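Local coordinates for tetraacyldisaccharide 4'-kinase (Aquifex aeolicus, PDB 4EHW), which transfers the gamma-phosphate of ATP to the 4'-position of a tetraacyldisaccharide 1-phosphate, producing lipid IVA in the lipid A pathway, at residues Val69-Arg74 / Val136-Asp141; Arg74-Lys79 / Gly100-Leu105; Leu156-Asp161 / Val186-Glu191; Glu230-Ser235 / Glu275-Thr280. All coordinates share one frame; numbering follows the deposited sequence.

Interaction 2 falls, along the chain, between the two strands that interaction 1 pairs; interactions 3 and 4 follow in series. Interactions 1 and 2 have centres about 13 Å apart and share Arg74, and they meet where Tyr76 OH lies 3.3 Å from Asp141 OD2, a probable hydrogen bond. Interaction 3 lies about 21 Å from interaction 1, centre to centre, and strand 40-45, paired with both 136-139 and 152-158, bridges them. Residues just past the strands, Asp141 in interaction 1 and Tyr189 in interaction 3, come close to the predicted ATP-binding loop. Interaction 4, about 32 Å from interaction 1 between centres, pairs strands beyond the long strands 203-214 and 293-302.

Interaction 1. Residues Val69-Arg74 / Val136-Asp141; sequences VCILSR and VFILDD
The CD1-CE1 flank of the Phe137 ring leans on two bumps of strand 69-73. Leu72 CG lies 3.7 Å and Cys70 CB 3.8 Å from Phe137 CD1, so this flank fills the dip between them. The first torsion of Cys70, with SG anti to the backbone N (chi1 -176°), puts the sulfur at the ring's edge beside CE1, a sulfur-aromatic contact 5.2 Å from the Phe137 centroid. On the opposite face branched side chains pack together: Ile138 stretches CD1 across to Val69 CG1 at 3.8 Å, while Val69 and Val136 stand side by side. Beta-branched residues suit such a parallel ladder, stitched by bonds such as Cys70 N to Val136 O, 2.9 Å. Toward the C-terminal end the contact turns polar. Ser73 OG donates to the anti lone pair of Asp140 OD2 at 3.1 Å, and the poorly ordered Arg74 makes a weak-geometry salt bridge from NH2 to Asp141 OD2. Asp141 OD1 is salt-bridged to Lys53 of the predicted ATP-binding loop. In this P-loop kinase core, helix 121-132 covers Phe137 with Ala128 and Leu129, helix 53-63 lays Val57 on Ile71 and Ile138, and strands 114-117 and 40-45 flank the parallel pair.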
# COMPACT_ATOMS: atom_id res chain seq x y z
N VAL A 69 -7.70 -13.66 -6.61
CA VAL A 69 -7.66 -12.32 -6.04
C VAL A 69 -7.28 -11.30 -7.10
O VAL A 69 -6.31 -11.51 -7.85
CB VAL A 69 -6.57 -12.23 -4.93
CG1 VAL A 69 -6.50 -10.81 -4.36
CG2 VAL A 69 -6.80 -13.26 -3.82
N CYS A 70 -8.02 -10.20 -7.17
CA CYS A 70 -7.56 -9.07 -8.00
C CYS A 70 -7.52 -7.77 -7.20
O CYS A 70 -8.50 -7.40 -6.54
CB CYS A 70 -8.43 -8.89 -9.25
SG CYS A 70 -7.84 -7.59 -10.38
N ILE A 71 -6.38 -7.07 -7.27
CA ILE A 71 -6.25 -5.79 -6.60
C ILE A 71 -6.63 -4.64 -7.54
O ILE A 71 -6.10 -4.54 -8.65
CB ILE A 71 -4.79 -5.56 -6.11
CG1 ILE A 71 -4.41 -6.58 -5.04
CG2 ILE A 71 -4.63 -4.16 -5.55
CD1 ILE A 71 -2.93 -6.55 -4.73
N LEU A 72 -7.54 -3.78 -7.09
CA LEU A 72 -7.88 -2.57 -7.84
C LEU A 72 -7.15 -1.34 -7.29
O LEU A 72 -7.49 -0.82 -6.22
CB LEU A 72 -9.40 -2.34 -7.84
CG LEU A 72 -10.26 -3.44 -8.45
CD1 LEU A 72 -11.76 -3.07 -8.36
CD2 LEU A 72 -9.84 -3.63 -9.90
N SER A 73 -6.15 -0.90 -8.04
CA SER A 73 -5.29 0.22 -7.65
C SER A 73 -5.50 1.37 -8.62
O SER A 73 -5.90 1.15 -9.76
CB SER A 73 -3.83 -0.24 -7.64
OG SER A 73 -2.97 0.78 -7.16
N ARG A 74 -5.25 2.60 -8.19
CA ARG A 74 -5.51 3.76 -9.05
C ARG A 74 -4.27 4.17 -9.84
O ARG A 74 -4.36 4.90 -10.84
CB ARG A 74 -6.03 4.94 -8.23
CG ARG A 74 -4.98 5.57 -7.34
CD ARG A 74 -5.43 6.95 -6.90
NE ARG A 74 -6.80 6.93 -6.40
CZ ARG A 74 -7.13 7.04 -5.12
NH1 ARG A 74 -8.41 7.01 -4.76
NH2 ARG A 74 -6.19 7.19 -4.19
N VAL A 136 -12.55 -12.36 -5.77
CA VAL A 136 -12.59 -11.24 -4.83
C VAL A 136 -11.71 -10.08 -5.27
O VAL A 136 -10.60 -10.30 -5.75
CB VAL A 136 -12.20 -11.66 -3.39
CG1 VAL A 136 -10.81 -12.27 -3.35
CG2 VAL A 136 -12.26 -10.46 -2.42
N PHE A 137 -12.21 -8.86 -5.10
CA PHE A 137 -11.41 -7.65 -5.34
C PHE A 137 -10.91 -7.05 -4.04
O PHE A 137 -11.65 -7.01 -3.03
CB PHE A 137 -12.23 -6.58 -6.07
CG PHE A 137 -12.52 -6.92 -7.49
CD1 PHE A 137 -11.51 -6.90 -8.44
CD2 PHE A 137 -13.81 -7.26 -7.90
CE1 PHE A 137 -11.76 -7.22 -9.77
CE2 PHE A 137 -14.08 -7.57 -9.24
CZ PHE A 137 -13.05 -7.56 -10.17
N ILE A 138 -9.68 -6.56 -4.05
CA ILE A 138 -9.17 -5.75 -2.95
C ILE A 138 -9.03 -4.32 -3.46
O ILE A 138 -8.21 -4.06 -4.34
CB ILE A 138 -7.81 -6.22 -2.46
CG1 ILE A 138 -7.94 -7.61 -1.85
CG2 ILE A 138 -7.25 -5.25 -1.44
CD1 ILE A 138 -6.63 -8.24 -1.55
N LEU A 139 -9.83 -3.41 -2.92
CA LEU A 139 -9.81 -2.02 -3.33
C LEU A 139 -8.71 -1.25 -2.59
O LEU A 139 -8.88 -0.88 -1.43
CB LEU A 139 -11.17 -1.39 -3.09
CG LEU A 139 -11.39 0.04 -3.57
CD1 LEU A 139 -11.21 0.12 -5.08
CD2 LEU A 139 -12.80 0.51 -3.14
N ASP A 140 -7.58 -1.05 -3.27
CA ASP A 140 -6.42 -0.35 -2.72
C ASP A 140 -6.76 1.12 -2.45
O ASP A 140 -7.33 1.80 -3.31
CB ASP A 140 -5.26 -0.45 -3.72
CG ASP A 140 -4.00 0.26 -3.25
OD1 ASP A 140 -3.76 0.30 -2.03
OD2 ASP A 140 -3.24 0.76 -4.11
N ASP A 141 -6.42 1.61 -1.26
CA ASP A 141 -6.71 2.99 -0.87
C ASP A 141 -8.14 3.40 -1.22
O ASP A 141 -8.35 4.37 -1.94
CB ASP A 141 -5.73 3.95 -1.52
CG ASP A 141 -5.64 5.27 -0.78
OD1 ASP A 141 -6.02 5.31 0.42
OD2 ASP A 141 -5.18 6.27 -1.38
O HOH W 1 -4.70 3.04 -5.06

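Interaction 2. Residues Arg74-Lys79 / Gly100-Leu105; sequences RGYKRK and GDEPYL
Gly75 and Pro103 supply the apolar part of this contact, in which the loop between strands 69-73 and 84-88 rests on the start of helix 101-109: Pro103 CG lies 3.7 Å from Gly75 CA. Glycine suits position 75 because of its positive phi (99°), at which a beta carbon would jam against the preceding carbonyl oxygen and crowd Arg78 NE. Proline fits the first turn of the helix, where a backbone N-H is not needed for helical bonding. Backbone packing comes next. Gly100, the N-cap residue, packs against the loop with its N 3.6 Å from Arg78 CB, and its CA is 3.9 Å from Lys77 O. Its positive phi and the nearness of Gly75 O, into which a beta carbon would run, both favour glycine. Arg78 lends only its CB here; NH1 bonds Ser80 and Gly82. The polar part belongs to Glu102. A bend at chi2 (85°) brings OE1 obliquely to the CD2 side of the Tyr76 ring, 3.1 Å from Tyr76 CD2; the side chains cross at roughly a right angle, their planes 61° apart. The Tyr76 side chain is also near Lys53 of the predicted ATP site. Since Glu102 OE2 is salt-bridged to Lys282 and Arg78 also bonds outside, the segments meet by van der Waals contact, and the fit probably rests on shape and on the two glycines.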
# COMPACT_ATOMS: atom_id res chain seq x y z
N ARG A 74 -5.25 2.60 -8.19
CA ARG A 74 -5.51 3.76 -9.05
C ARG A 74 -4.27 4.17 -9.84
O ARG A 74 -4.36 4.90 -10.84
CB ARG A 74 -6.03 4.94 -8.23
CG ARG A 74 -4.98 5.57 -7.34
CD ARG A 74 -5.43 6.95 -6.90
NE ARG A 74 -6.80 6.93 -6.40
CZ ARG A 74 -7.13 7.04 -5.12
NH1 ARG A 74 -8.41 7.01 -4.76
NH2 ARG A 74 -6.19 7.19 -4.19
N GLY A 75 -3.11 3.72 -9.37
CA GLY A 75 -1.86 4.02 -10.04
C GLY A 75 -1.08 5.17 -9.42
O GLY A 75 0.10 5.01 -9.11
N TYR A 76 -1.74 6.30 -9.21
CA TYR A 76 -1.03 7.54 -9.01
C TYR A 76 -0.28 7.86 -10.31
O TYR A 76 -0.75 7.54 -11.41
CB TYR A 76 -0.04 7.46 -7.84
CG TYR A 76 -0.64 7.20 -6.46
CD1 TYR A 76 -1.13 8.24 -5.68
CD2 TYR A 76 -0.65 5.92 -5.92
CE1 TYR A 76 -1.66 8.01 -4.42
CE2 TYR A 76 -1.18 5.68 -4.65
CZ TYR A 76 -1.68 6.73 -3.90
OH TYR A 76 -2.20 6.50 -2.65
N LYS A 77 0.89 8.46 -10.19
CA LYS A 77 1.64 8.93 -11.35
C LYS A 77 2.16 7.80 -12.23
O LYS A 77 3.15 7.13 -11.89
CB LYS A 77 2.80 9.82 -10.90
CG LYS A 77 3.64 10.36 -12.05
CD LYS A 77 2.82 11.23 -13.00
CE LYS A 77 3.71 12.11 -13.86
NZ LYS A 77 4.69 11.35 -14.68
N ARG A 78 1.52 7.59 -13.38
CA ARG A 78 2.00 6.62 -14.37
C ARG A 78 2.16 7.23 -15.77
O ARG A 78 1.52 8.22 -16.11
CB ARG A 78 1.09 5.39 -14.43
CG ARG A 78 -0.40 5.69 -14.34
CD ARG A 78 -1.21 4.50 -14.83
NE ARG A 78 -2.63 4.60 -14.50
CZ ARG A 78 -3.62 4.23 -15.32
NH1 ARG A 78 -3.34 3.74 -16.53
NH2 ARG A 78 -4.89 4.35 -14.93
N LYS A 79 3.01 6.60 -16.59
CA LYS A 79 3.22 7.02 -17.98
C LYS A 79 2.09 6.67 -18.95
O LYS A 79 2.24 6.82 -20.16
CB LYS A 79 4.62 6.62 -18.46
CG LYS A 79 5.63 7.76 -18.52
CD LYS A 79 7.06 7.24 -18.53
CE LYS A 79 8.03 8.27 -17.97
NZ LYS A 79 8.97 7.68 -16.97
N GLY A 100 2.65 2.48 -12.93
CA GLY A 100 2.72 3.27 -11.70
C GLY A 100 3.51 2.49 -10.67
O GLY A 100 3.50 1.26 -10.67
N ASP A 101 4.21 3.19 -9.79
CA ASP A 101 5.10 2.53 -8.85
C ASP A 101 4.40 1.48 -7.98
O ASP A 101 4.84 0.32 -7.91
CB ASP A 101 5.87 3.55 -8.00
CG ASP A 101 7.00 4.22 -8.77
OD1 ASP A 101 7.02 4.09 -10.01
OD2 ASP A 101 7.87 4.88 -8.15
N GLU A 102 3.34 1.89 -7.29
CA GLU A 102 2.66 1.03 -6.34
C GLU A 102 2.08 -0.27 -6.90
O GLU A 102 2.41 -1.35 -6.43
CB GLU A 102 1.58 1.81 -5.59
CG GLU A 102 2.13 2.80 -4.59
CD GLU A 102 2.49 4.13 -5.22
OE1 GLU A 102 2.02 4.41 -6.34
OE2 GLU A 102 3.23 4.91 -4.60
N PRO A 103 1.22 -0.16 -7.91
CA PRO A 103 0.61 -1.35 -8.51
C PRO A 103 1.69 -2.28 -9.06
O PRO A 103 1.57 -3.51 -8.98
CB PRO A 103 -0.21 -0.78 -9.67
CG PRO A 103 -0.41 0.68 -9.32
CD PRO A 103 0.87 1.07 -8.64
N TYR A 104 2.75 -1.71 -9.63
CA TYR A 104 3.81 -2.57 -10.14
C TYR A 104 4.49 -3.30 -8.97
O TYR A 104 4.65 -4.53 -9.00
CB TYR A 104 4.83 -1.80 -10.97
CG TYR A 104 5.76 -2.72 -11.72
CD1 TYR A 104 5.43 -3.20 -12.99
CD2 TYR A 104 6.97 -3.12 -11.17
CE1 TYR A 104 6.28 -4.06 -13.68
CE2 TYR A 104 7.83 -3.96 -11.84
CZ TYR A 104 7.48 -4.44 -13.09
OH TYR A 104 8.34 -5.28 -13.75
N LEU A 105 4.84 -2.57 -7.92
CA LEU A 105 5.48 -3.18 -6.76
C LEU A 105 4.65 -4.34 -6.19
O LEU A 105 5.18 -5.40 -5.87
CB LEU A 105 5.72 -2.14 -5.68
CG LEU A 105 6.29 -2.69 -4.37
CD1 LEU A 105 7.66 -3.24 -4.60
CD2 LEU A 105 6.35 -1.58 -3.32

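Interaction 3. Residues Leu156-Asp161 / Val186-Glu191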
# COMPACT_ATOMS: atom_id res chain seq x y z
N LEU A 156 -7.37 1.55 8.21
CA LEU A 156 -6.10 1.54 8.92
C LEU A 156 -5.94 2.81 9.75
O LEU A 156 -6.22 3.92 9.28
CB LEU A 156 -4.92 1.45 7.94
CG LEU A 156 -4.40 0.06 7.59
CD1 LEU A 156 -5.54 -0.77 7.00
CD2 LEU A 156 -3.22 0.14 6.61
N LEU A 157 -5.44 2.65 10.97
CA LEU A 157 -5.22 3.78 11.87
C LEU A 157 -3.91 3.62 12.62
O LEU A 157 -3.67 2.58 13.25
CB LEU A 157 -6.34 3.86 12.89
CG LEU A 157 -7.60 4.60 12.46
CD1 LEU A 157 -8.25 3.83 11.35
CD2 LEU A 157 -8.53 4.73 13.65
N LYS A 158 -3.07 4.64 12.56
CA LYS A 158 -1.86 4.69 13.37
C LYS A 158 -2.06 5.72 14.47
O LYS A 158 -2.89 6.63 14.33
CB LYS A 158 -0.66 5.11 12.52
CG LYS A 158 -0.85 6.48 11.90
CD LYS A 158 0.36 6.91 11.10
CE LYS A 158 -0.06 7.93 10.06
NZ LYS A 158 1.13 8.53 9.42
N LYS A 159 -1.29 5.58 15.54
CA LYS A 159 -1.40 6.46 16.70
C LYS A 159 -1.41 7.94 16.31
O LYS A 159 -2.24 8.71 16.81
CB LYS A 159 -0.27 6.15 17.70
CG LYS A 159 -0.31 6.93 19.02
CD LYS A 159 0.41 6.15 20.12
CE LYS A 159 0.82 7.05 21.29
NZ LYS A 159 1.06 6.26 22.54
N LYS A 160 -0.52 8.32 15.41
CA LYS A 160 -0.43 9.71 14.97
C LYS A 160 -1.79 10.28 14.53
O LYS A 160 -2.19 11.37 14.96
CB LYS A 160 0.59 9.83 13.84
CG LYS A 160 0.77 11.23 13.29
CD LYS A 160 2.14 11.40 12.67
CE LYS A 160 2.43 12.87 12.38
NZ LYS A 160 1.93 13.26 11.03
N ASP A 161 -2.50 9.54 13.69
CA ASP A 161 -3.81 9.96 13.18
C ASP A 161 -4.73 10.60 14.23
O ASP A 161 -5.46 11.57 13.94
CB ASP A 161 -4.53 8.75 12.58
CG ASP A 161 -3.87 8.24 11.32
OD1 ASP A 161 -3.30 9.06 10.56
OD2 ASP A 161 -3.92 7.01 11.08
N VAL A 186 -7.60 -1.69 11.66
CA VAL A 186 -6.25 -2.21 11.80
C VAL A 186 -5.36 -1.09 12.35
O VAL A 186 -5.25 -0.03 11.74
CB VAL A 186 -5.73 -2.70 10.45
CG1 VAL A 186 -4.36 -3.32 10.61
CG2 VAL A 186 -6.71 -3.71 9.87
N LEU A 187 -4.76 -1.33 13.51
CA LEU A 187 -3.95 -0.33 14.20
C LEU A 187 -2.47 -0.53 13.85
O LEU A 187 -1.83 -1.51 14.27
CB LEU A 187 -4.17 -0.41 15.71
CG LEU A 187 -5.64 -0.53 16.13
CD1 LEU A 187 -5.77 -0.68 17.66
CD2 LEU A 187 -6.45 0.66 15.64
N THR A 188 -1.93 0.40 13.07
CA THR A 188 -0.64 0.21 12.43
C THR A 188 0.52 0.78 13.24
O THR A 188 0.32 1.39 14.28
CB THR A 188 -0.65 0.88 11.04
OG1 THR A 188 -0.93 2.27 11.19
CG2 THR A 188 -1.73 0.25 10.16
N TYR A 189 1.73 0.55 12.74
CA TYR A 189 2.94 1.07 13.36
C TYR A 189 3.04 0.71 14.83
O TYR A 189 3.55 1.48 15.64
CB TYR A 189 3.04 2.58 13.16
CG TYR A 189 3.23 2.95 11.70
CD1 TYR A 189 4.48 3.30 11.21
CD2 TYR A 189 2.17 2.90 10.82
CE1 TYR A 189 4.65 3.63 9.87
CE2 TYR A 189 2.33 3.21 9.47
CZ TYR A 189 3.57 3.58 9.01
OH TYR A 189 3.73 3.89 7.67
N GLN A 190 2.55 -0.48 15.16
CA GLN A 190 2.58 -0.94 16.54
C GLN A 190 4.01 -1.18 17.00
O GLN A 190 4.33 -1.02 18.18
CB GLN A 190 1.74 -2.22 16.70
CG GLN A 190 0.24 -1.96 16.77
CD GLN A 190 -0.15 -1.11 17.97
OE1 GLN A 190 0.26 -1.38 19.10
NE2 GLN A 190 -0.94 -0.07 17.72
N GLU A 191 4.88 -1.53 16.07
CA GLU A 191 6.26 -1.89 16.40
C GLU A 191 7.07 -0.71 16.92
O GLU A 191 8.10 -0.90 17.57
CB GLU A 191 6.96 -2.54 15.19
CG GLU A 191 7.17 -1.61 13.99
CD GLU A 191 5.93 -1.41 13.15
OE1 GLU A 191 4.99 -2.23 13.25
OE2 GLU A 191 5.89 -0.43 12.38
O HOH W 2 0.92 3.94 15.54
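Val186 stands beside Leu156, both side chains pointing the same way, with Val186 CB 4.0 Å from Leu156 CD1. Its carbonyl oxygen takes the N-H of Leu157, Val186 O to Leu157 N 2.8 Å, nearly in line with the C=O bond. Leu187 turns to the other face, where its CD2 approaches Leu157 CB; leucine suits this buried strand, where an apolar chain can fill the space against its neighbour on the same face. These are adjacent parallel strands in the core of a P-loop kinase, 152-158 lying next to strand 40-45, which leads into the predicted ATP-binding loop. Thr188 returns to the Leu156 face and works in two ways. Its methyl CG2 meets Leu156 CG at 3.7 Å, the side chains crossing at about a right angle, while its N bonds Leu157 O at 2.8 Å from above the carbonyl plane. Were Leu156 trimmed to alanine, Thr188 CG2 and Val186 CB would probably lose their apolar partner, opening a gap beside helix 53-63. The Thr188 hydroxyl OG1, placed between backbone N and carbonyl carbon (chi1 59°), lies 3.1 Å from Lys158 CB and adds a weak bond to Leu157 O. A water joins Thr188 O to Lys159 N. Tyr189 sets ring atom CD2 4.0 Å from Lys158 CB; the lysine's extended chain carries NZ on to Gly50 O, in the predicted ATP-binding loop.

Interaction 4. Residues Glu230-Ser235 / Glu275-Thr280; sequences EVIAFS and EIYLTT
Thr279 lays its CB over one face of the Phe234 ring, a CH-pi contact 3.8 Å from the centroid. Threonine suits the spot: OG1 is anti to the backbone N (chi1 -175°), which points the hydroxyl at Phe234 O, OG1 to O 2.8 Å and from above the carbonyl plane, while CB lies over the ring face, toward the rim. The edge of Phe234 turns to Tyr277, CE2 reaching Tyr277 CD1 at 3.6 Å with the ring planes at 62°. Ile232 runs beside that tyrosine, its CG2 3.5 Å from Tyr277 CE1. Without the ring, as with a serine at Phe234, Thr279 CB is likely to lose the face it covers and Tyr277 its neighbour. On the reverse face Val231 CG1 packs on Ile276 CG2 at 3.7 Å. Backbone bonds keep these pairs in step, among them Phe234 N to Leu278 O at 3.0 Å. A water ties Glu230 O to Ile276 N and Glu275 OE1, which is also salt-bridged to Lys255. Farther out, Tyr277 OH is hydrogen-bonded to Glu272 N, and Phe260 and Phe269 meet the Phe234 ring. Strands 254-259 and 293-302 flank the pair and helix 242-249 covers the Ala233-Leu278 face, as in the interior of a parallel alpha/beta sheet.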
# COMPACT_ATOMS: atom_id res chain seq x y z
N GLU A 230 29.98 -2.02 4.46
CA GLU A 230 29.26 -0.76 4.48
C GLU A 230 28.63 -0.55 3.12
O GLU A 230 29.17 -1.00 2.10
CB GLU A 230 30.15 0.42 4.84
CG GLU A 230 31.52 0.38 4.20
CD GLU A 230 32.57 1.02 5.09
OE1 GLU A 230 32.95 0.38 6.10
OE2 GLU A 230 32.99 2.16 4.80
N VAL A 231 27.49 0.12 3.08
CA VAL A 231 26.75 0.23 1.84
C VAL A 231 26.62 1.67 1.38
O VAL A 231 26.79 2.60 2.17
CB VAL A 231 25.35 -0.34 1.99
CG1 VAL A 231 25.40 -1.67 2.71
CG2 VAL A 231 24.49 0.65 2.77
N ILE A 232 26.34 1.84 0.10
CA ILE A 232 25.93 3.13 -0.43
C ILE A 232 24.41 3.10 -0.45
O ILE A 232 23.81 2.14 -0.92
CB ILE A 232 26.46 3.34 -1.86
CG1 ILE A 232 28.00 3.32 -1.85
CG2 ILE A 232 25.95 4.64 -2.44
CD1 ILE A 232 28.61 3.29 -3.24
N ALA A 233 23.77 4.14 0.06
CA ALA A 233 22.32 4.13 0.12
C ALA A 233 21.76 5.30 -0.66
O ALA A 233 22.35 6.38 -0.72
CB ALA A 233 21.84 4.18 1.57
N PHE A 234 20.61 5.09 -1.28
CA PHE A 234 20.02 6.15 -2.07
C PHE A 234 18.53 5.96 -2.21
O PHE A 234 18.01 4.86 -2.01
CB PHE A 234 20.67 6.18 -3.47
CG PHE A 234 20.42 4.95 -4.30
CD1 PHE A 234 19.24 4.79 -5.01
CD2 PHE A 234 21.39 3.96 -4.40
CE1 PHE A 234 19.02 3.67 -5.80
CE2 PHE A 234 21.18 2.84 -5.19
CZ PHE A 234 19.99 2.69 -5.89
N SER A 235 17.84 7.04 -2.56
CA SER A 235 16.43 6.93 -2.91
C SER A 235 15.95 8.22 -3.56
O SER A 235 16.63 9.25 -3.53
CB SER A 235 15.59 6.62 -1.68
OG SER A 235 15.65 7.70 -0.76
N GLU A 275 30.31 -2.74 -4.99
CA GLU A 275 29.73 -2.03 -3.86
C GLU A 275 28.29 -2.43 -3.63
O GLU A 275 27.55 -2.74 -4.57
CB GLU A 275 29.87 -0.51 -4.04
CG GLU A 275 31.32 -0.04 -4.12
CD GLU A 275 32.11 -0.34 -2.85
OE1 GLU A 275 31.59 -0.05 -1.75
OE2 GLU A 275 33.24 -0.87 -2.94
N ILE A 276 27.89 -2.42 -2.37
CA ILE A 276 26.55 -2.86 -2.02
C ILE A 276 25.65 -1.66 -1.90
O ILE A 276 25.94 -0.73 -1.14
CB ILE A 276 26.58 -3.65 -0.69
CG1 ILE A 276 27.31 -4.99 -0.90
CG2 ILE A 276 25.18 -3.90 -0.18
CD1 ILE A 276 27.58 -5.78 0.40
N TYR A 277 24.57 -1.66 -2.67
CA TYR A 277 23.60 -0.56 -2.64
C TYR A 277 22.30 -0.95 -1.90
O TYR A 277 21.77 -2.04 -2.10
CB TYR A 277 23.25 -0.13 -4.06
CG TYR A 277 24.39 0.57 -4.76
CD1 TYR A 277 24.57 1.94 -4.63
CD2 TYR A 277 25.28 -0.14 -5.56
CE1 TYR A 277 25.62 2.59 -5.27
CE2 TYR A 277 26.33 0.51 -6.20
CZ TYR A 277 26.50 1.88 -6.05
OH TYR A 277 27.53 2.53 -6.69
N LEU A 278 21.81 -0.04 -1.05
CA LEU A 278 20.49 -0.15 -0.44
C LEU A 278 19.61 1.00 -0.91
O LEU A 278 20.05 2.15 -0.92
CB LEU A 278 20.59 -0.13 1.10
CG LEU A 278 20.31 -1.49 1.73
CD1 LEU A 278 21.30 -2.49 1.18
CD2 LEU A 278 20.39 -1.45 3.25
N THR A 279 18.39 0.68 -1.32
CA THR A 279 17.41 1.69 -1.70
C THR A 279 16.00 1.25 -1.27
O THR A 279 15.87 0.29 -0.50
CB THR A 279 17.43 1.98 -3.20
OG1 THR A 279 16.53 3.06 -3.49
CG2 THR A 279 17.03 0.73 -4.01
N THR A 280 14.96 1.92 -1.76
CA THR A 280 13.59 1.53 -1.36
C THR A 280 12.94 0.61 -2.40
O THR A 280 13.25 0.70 -3.59
CB THR A 280 12.64 2.74 -1.17
OG1 THR A 280 12.27 3.27 -2.45
CG2 THR A 280 13.29 3.83 -0.30
O HOH W 3 29.92 -1.83 -0.40